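Local coordinates for protein Tni2 (Pseudomonas fluorescens, PDB 6B12) that probably acts as the immunity protein that binds and neutralises the toxin Tne2, its cognate type VI secretion effector, at residues Ser109-Phe114 and Ser120-Met125; Val137-Asp140 and Asp145-Ser148. All blocks are in the same frame, centred on the assembly; numbering follows the deposited sequence.

Contact 1 of 2, residues Ser109-Phe114 and Ser120-Met125; sequences SWFEQF and SIFTCM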
loop_
_atom_site.group_PDB
_atom_site.type_symbol
_atom_site.label_atom_id
_atom_site.label_comp_id
_atom_site.label_asym_id
_atom_site.label_seq_id
_atom_site.Cartn_x
_atom_site.Cartn_y
_atom_site.Cartn_z
ATOM N N SER C 109 -1.359 5.879 2.461
ATOM C CA SER C 109 -1.212 4.546 3.022
ATOM C C SER C 109 0.007 3.788 2.531
ATOM O O SER C 109 0.629 3.110 3.336
ATOM C CB SER C 109 -2.470 3.718 2.766
ATOM O OG SER C 109 -3.561 4.371 3.393
ATOM N N TRP C 110 0.374 3.885 1.248
ATOM C CA TRP C 110 1.582 3.214 0.762
ATOM C C TRP C 110 1.870 3.729 -0.642
ATOM O O TRP C 110 1.050 4.430 -1.237
ATOM C CB TRP C 110 1.446 1.685 0.774
ATOM C CG TRP C 110 0.495 1.040 -0.241
ATOM C CD1 TRP C 110 0.776 0.703 -1.536
ATOM C CD2 TRP C 110 -0.855 0.621 -0.007
ATOM N NE1 TRP C 110 -0.318 0.124 -2.131
ATOM C CE2 TRP C 110 -1.331 0.048 -1.205
ATOM C CE3 TRP C 110 -1.706 0.672 1.099
ATOM C CZ2 TRP C 110 -2.623 -0.446 -1.332
ATOM C CZ3 TRP C 110 -2.988 0.162 0.976
ATOM C CH2 TRP C 110 -3.436 -0.381 -0.229
ATOM N N PHE C 111 3.039 3.363 -1.174
ATOM C CA PHE C 111 3.478 3.846 -2.484
ATOM C C PHE C 111 3.385 2.733 -3.519
ATOM O O PHE C 111 3.546 1.555 -3.198
ATOM C CB PHE C 111 4.937 4.338 -2.445
ATOM C CG PHE C 111 5.164 5.512 -1.547
ATOM C CD1 PHE C 111 4.758 6.785 -1.923
ATOM C CD2 PHE C 111 5.782 5.344 -0.307
ATOM C CE1 PHE C 111 4.960 7.875 -1.085
ATOM C CE2 PHE C 111 5.992 6.424 0.527
ATOM C CZ PHE C 111 5.597 7.694 0.146
ATOM N N GLU C 112 3.139 3.119 -4.771
ATOM C CA GLU C 112 3.282 2.209 -5.903
ATOM C C GLU C 112 3.984 2.950 -7.020
ATOM O O GLU C 112 4.056 4.177 -7.022
ATOM C CB GLU C 112 1.938 1.684 -6.424
ATOM C CG GLU C 112 1.138 0.885 -5.415
ATOM C CD GLU C 112 1.684 -0.520 -5.178
ATOM O OE1 GLU C 112 2.627 -0.962 -5.882
ATOM O OE2 GLU C 112 1.159 -1.169 -4.258
ATOM N N GLN C 113 4.495 2.198 -7.988
ATOM C CA GLN C 113 5.159 2.794 -9.136
ATOM C C GLN C 113 4.438 2.351 -10.401
ATOM O O GLN C 113 4.279 1.148 -10.637
ATOM C CB GLN C 113 6.639 2.399 -9.181
ATOM C CG GLN C 113 7.495 3.446 -9.861
ATOM C CD GLN C 113 8.950 3.048 -9.982
ATOM O OE1 GLN C 113 9.448 2.208 -9.224
ATOM N NE2 GLN C 113 9.644 3.649 -10.951
ATOM N N PHE C 114 3.997 3.317 -11.194
ATOM C CA PHE C 114 3.398 3.080 -12.498
ATOM C C PHE C 114 4.221 3.771 -13.580
ATOM O O PHE C 114 5.033 4.650 -13.282
ATOM C CB PHE C 114 1.950 3.599 -12.536
ATOM C CG PHE C 114 1.020 2.858 -11.617
ATOM C CD1 PHE C 114 0.403 1.696 -12.031
ATOM C CD2 PHE C 114 0.775 3.327 -10.338
ATOM C CE1 PHE C 114 -0.460 1.000 -11.174
ATOM C CE2 PHE C 114 -0.075 2.635 -9.457
ATOM C CZ PHE C 114 -0.698 1.471 -9.893
ATOM N N SER C 120 9.667 12.744 -12.384
ATOM C CA SER C 120 9.323 13.517 -11.200
ATOM C C SER C 120 8.013 13.060 -10.554
ATOM O O SER C 120 7.724 13.486 -9.437
ATOM C CB SER C 120 9.200 15.000 -11.543
ATOM O OG SER C 120 8.087 15.222 -12.413
ATOM N N ILE C 121 7.248 12.186 -11.205
ATOM C CA ILE C 121 5.937 11.763 -10.696
ATOM C C ILE C 121 6.097 10.496 -9.875
ATOM O O ILE C 121 6.723 9.534 -10.326
ATOM C CB ILE C 121 4.945 11.528 -11.848
ATOM C CG1 ILE C 121 4.719 12.828 -12.626
ATOM C CG2 ILE C 121 3.599 11.025 -11.300
ATOM C CD1 ILE C 121 3.945 12.650 -13.964
ATOM N N PHE C 122 5.486 10.478 -8.681
ATOM C CA PHE C 122 5.357 9.259 -7.896
ATOM C C PHE C 122 3.885 9.069 -7.548
ATOM O O PHE C 122 3.050 9.958 -7.762
ATOM C CB PHE C 122 6.232 9.298 -6.632
ATOM C CG PHE C 122 5.794 10.330 -5.629
ATOM C CD1 PHE C 122 6.205 11.652 -5.738
ATOM C CD2 PHE C 122 4.978 9.962 -4.559
ATOM C CE1 PHE C 122 5.808 12.602 -4.812
ATOM C CE2 PHE C 122 4.550 10.914 -3.619
ATOM C CZ PHE C 122 4.966 12.222 -3.726
ATOM N N THR C 123 3.563 7.889 -7.032
ATOM C CA THR C 123 2.180 7.534 -6.722
ATOM C C THR C 123 2.057 7.152 -5.258
ATOM O O THR C 123 2.839 6.347 -4.755
ATOM C CB THR C 123 1.717 6.353 -7.580
ATOM O OG1 THR C 123 1.808 6.687 -8.971
ATOM C CG2 THR C 123 0.262 5.999 -7.255
ATOM N N CYS C 124 1.035 7.683 -4.581
ATOM C CA CYS C 124 0.756 7.260 -3.218
ATOM C C CYS C 124 -0.715 6.892 -3.138
ATOM O O CYS C 124 -1.574 7.561 -3.742
ATOM C CB CYS C 124 1.119 8.356 -2.218
ATOM S SG CYS C 124 1.172 7.815 -0.486
HETATM N N MSE C 125 -0.983 5.789 -2.451
HETATM C CA MSE C 125 -2.334 5.248 -2.358
HETATM C C MSE C 125 -3.020 5.911 -1.174
HETATM O O MSE C 125 -2.470 5.957 -0.083
HETATM C CB MSE C 125 -2.279 3.722 -2.219
HETATM C CG MSE C 125 -1.485 3.041 -3.319
HETATM SE SE MSE C 125 -2.145 3.461 -5.122
HETATM C CE MSE C 125 -3.912 2.817 -4.780
HETATM O O HOH W 1 5.863 5.875 -6.716
HETATM O O HOH W 2 3.953 6.030 -10.371
#

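Contact 2 of 2, residues Val137-Asp140 and Asp145-Ser148; sequences VDID and DIVS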
loop_
_atom_site.group_PDB
_atom_site.type_symbol
_atom_site.label_atom_id
_atom_site.label_comp_id
_atom_site.label_asym_id
_atom_site.label_seq_id
_atom_site.Cartn_x
_atom_site.Cartn_y
_atom_site.Cartn_z
ATOM N N VAL C 137 -3.125 8.351 -6.218
ATOM C CA VAL C 137 -2.827 9.781 -6.294
ATOM C C VAL C 137 -1.430 9.942 -6.873
ATOM O O VAL C 137 -0.435 9.573 -6.244
ATOM C CB VAL C 137 -2.947 10.471 -4.929
ATOM C CG1 VAL C 137 -2.724 12.002 -5.080
ATOM C CG2 VAL C 137 -4.320 10.194 -4.320
ATOM N N ASP C 138 -1.359 10.474 -8.082
ATOM C CA ASP C 138 -0.085 10.764 -8.719
ATOM C C ASP C 138 0.308 12.195 -8.393
ATOM O O ASP C 138 -0.515 13.111 -8.491
ATOM C CB ASP C 138 -0.184 10.576 -10.235
ATOM C CG ASP C 138 -0.222 9.106 -10.649
ATOM O OD1 ASP C 138 -0.295 8.204 -9.776
ATOM O OD2 ASP C 138 -0.178 8.840 -11.861
ATOM N N ILE C 139 1.573 12.382 -8.023
ATOM C CA ILE C 139 2.078 13.635 -7.476
ATOM C C ILE C 139 3.368 13.998 -8.214
ATOM O O ILE C 139 4.228 13.142 -8.397
ATOM C CB ILE C 139 2.331 13.502 -5.960
ATOM C CG1 ILE C 139 0.996 13.201 -5.242
ATOM C CG2 ILE C 139 2.983 14.771 -5.380
ATOM C CD1 ILE C 139 1.161 12.412 -3.945
ATOM N N ASP C 140 3.479 15.252 -8.647
ATOM C CA ASP C 140 4.688 15.757 -9.305
ATOM C C ASP C 140 5.620 16.287 -8.226
ATOM O O ASP C 140 5.390 17.369 -7.669
ATOM C CB ASP C 140 4.322 16.854 -10.300
ATOM C CG ASP C 140 5.524 17.397 -11.065
ATOM O OD1 ASP C 140 6.663 16.934 -10.840
ATOM O OD2 ASP C 140 5.276 18.290 -11.902
ATOM N N ASP C 145 2.854 19.273 -6.298
ATOM C CA ASP C 145 1.424 19.320 -6.546
ATOM C C ASP C 145 0.859 17.989 -7.027
ATOM O O ASP C 145 1.498 17.226 -7.743
ATOM C CB ASP C 145 1.085 20.405 -7.556
ATOM C CG ASP C 145 1.319 21.787 -6.997
ATOM O OD1 ASP C 145 1.346 21.933 -5.750
ATOM O OD2 ASP C 145 1.479 22.711 -7.797
ATOM N N ILE C 146 -0.370 17.716 -6.622
ATOM C CA ILE C 146 -1.049 16.535 -7.124
ATOM C C ILE C 146 -1.321 16.689 -8.610
ATOM O O ILE C 146 -1.746 17.754 -9.080
ATOM C CB ILE C 146 -2.346 16.310 -6.338
ATOM C CG1 ILE C 146 -1.959 15.899 -4.922
ATOM C CG2 ILE C 146 -3.190 15.283 -7.053
ATOM C CD1 ILE C 146 -3.106 15.929 -3.939
ATOM N N VAL C 147 -1.056 15.621 -9.354
ATOM C CA VAL C 147 -1.289 15.570 -10.793
ATOM C C VAL C 147 -2.667 15.035 -11.097
ATOM O O VAL C 147 -3.437 15.678 -11.816
ATOM C CB VAL C 147 -0.195 14.708 -11.469
ATOM C CG1 VAL C 147 -0.529 14.465 -12.932
ATOM C CG2 VAL C 147 1.158 15.381 -11.337
ATOM N N SER C 148 -3.016 13.891 -10.506
ATOM C CA SER C 148 -4.303 13.266 -10.776
ATOM C C SER C 148 -4.678 12.317 -9.658
ATOM O O SER C 148 -3.821 11.826 -8.909
ATOM C CB SER C 148 -4.293 12.498 -12.089
ATOM O OG SER C 148 -3.289 11.514 -12.013
#

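Contact 1 of 2, residues Ser109-Phe114 and Ser120-Met125
Ser109 and Trp110 meet Met125, a selenomethionine here, in the antiparallel beta hairpin of strands 102-112 and 121-128, and backbone bonds fix the pairing. Ser109 N gives its hydrogen to Met125 O at 2.8 Å, while Met125 N reaches Trp110 O at 2.7 Å in an almost straight bond (177° at the hydrogen). Two residues on, Glu112 N to Thr123 O is longer, 3.2 Å, and its donor sits 44° out of the carbonyl plane. The return bond is replaced by water: one molecule donates to Glu112 O and accepts from Thr123 N at 3.1 Å, so two strand groups that do not meet directly are both satisfied. A second water accepts from Phe114 N at 2.8 Å and donates to Thr123 OG1 at 2.6 Å, extending the bridging beyond the strand pair. The same hydroxyl also bonds Asp138 OD1 on the next strand, which gives it two partners.

The side chains sort by face. Phe111 and Cys124 form a non-hydrogen-bonded pair, with Cys124 SG lying obliquely to the Phe111 ring; Phe122 CE2 adds an apolar contact at that ring's edge, and strands 64-70 and 78-84 pack against this face. Beside Trp110, Glu112 bends at its second torsion (chi2 -75°), bringing its carboxylate to the indole edge, where Trp110 NE1 makes a weak bond to OE2 at 2.9 Å. Both carboxylate oxygens are also held by backbone groups of another protein's chain, so this side of the hairpin belongs to the interface. Over one face of the indole, near that same NE1, Met125 CG makes a CH-pi contact, 3.6 Å from the centroid of the five-membered ring of Trp110.

Contact 2 of 2, residues Val137-Asp140 and Asp145-Ser148
Ile146 places its CG1 and CG2 branches against Val137 and Ile139. Its CG2 lies 3.9 Å from Val137 CG1, and its CG1 is 4.0 Å from Ile139 CG1; in both pairs the side chains cross at a slant. Val137 directs CG1 opposite its own backbone nitrogen (chi1 -176°), which carries that methyl across to Ile146. Leu97 and Tyr108 extend this apolar patch, since each touches both Val137 and Ile146.

The strands, 134-140 and 145-152, form an antiparallel hairpin interrupted by a classic beta bulge, in which Val147 and Ser148 both face Asp138. The evidence is in Asp138 O, which takes Val147 N at 2.7 Å and, weakly, Ser148 N at 3.3 Å. Asp138 N returns a bond to Ser148 O, closing the distorted pair. Val147 adopts a helix-like psi of -51°, which turns its side chain toward the opposite strand: CB rests 3.4 Å from Asp138 O, and CG2 lies 3.6 Å from Asp140 CB.

Ser148 OG comes alongside the Asp138 methylene, 3.7 Å from CB, while the Asp138 carboxylate serves partners elsewhere: OD1 bonds Thr123 OG1 and makes a salt bridge to Arg136 NE, and OD2 accepts from Gln116 NE2. Beyond the bulge, Asp140 N donates to Asp145 O at 2.9 Å. The Asp140 carboxyl group extends opposite its backbone nitrogen (chi1 -178°), leading away from strand 145-152, and its OD1 is hydrogen-bonded by the hydroxyls of Ser142 and Ser120.

In the fold
Running from the N terminus, the chain first passes through the sheets that precede strand 96-99, then enters the last antiparallel sheet. Contact 1 closes the five-residue loop between 109-114 and 120-125, and contact 2 later closes the four-residue turn between 137-140 and 145-148. The two hairpins follow in series, neither nested nor crossed. Their centres lie about 9 Å apart because strands 121-128 and 134-140 are sheet neighbours, joined by backbone bonds of Phe122 with Ile139 and Cys124 with Val137. Contact 1 is the more central and borders the other protein's chain; contact 2 carries the sheet to its outermost strand, 145-152.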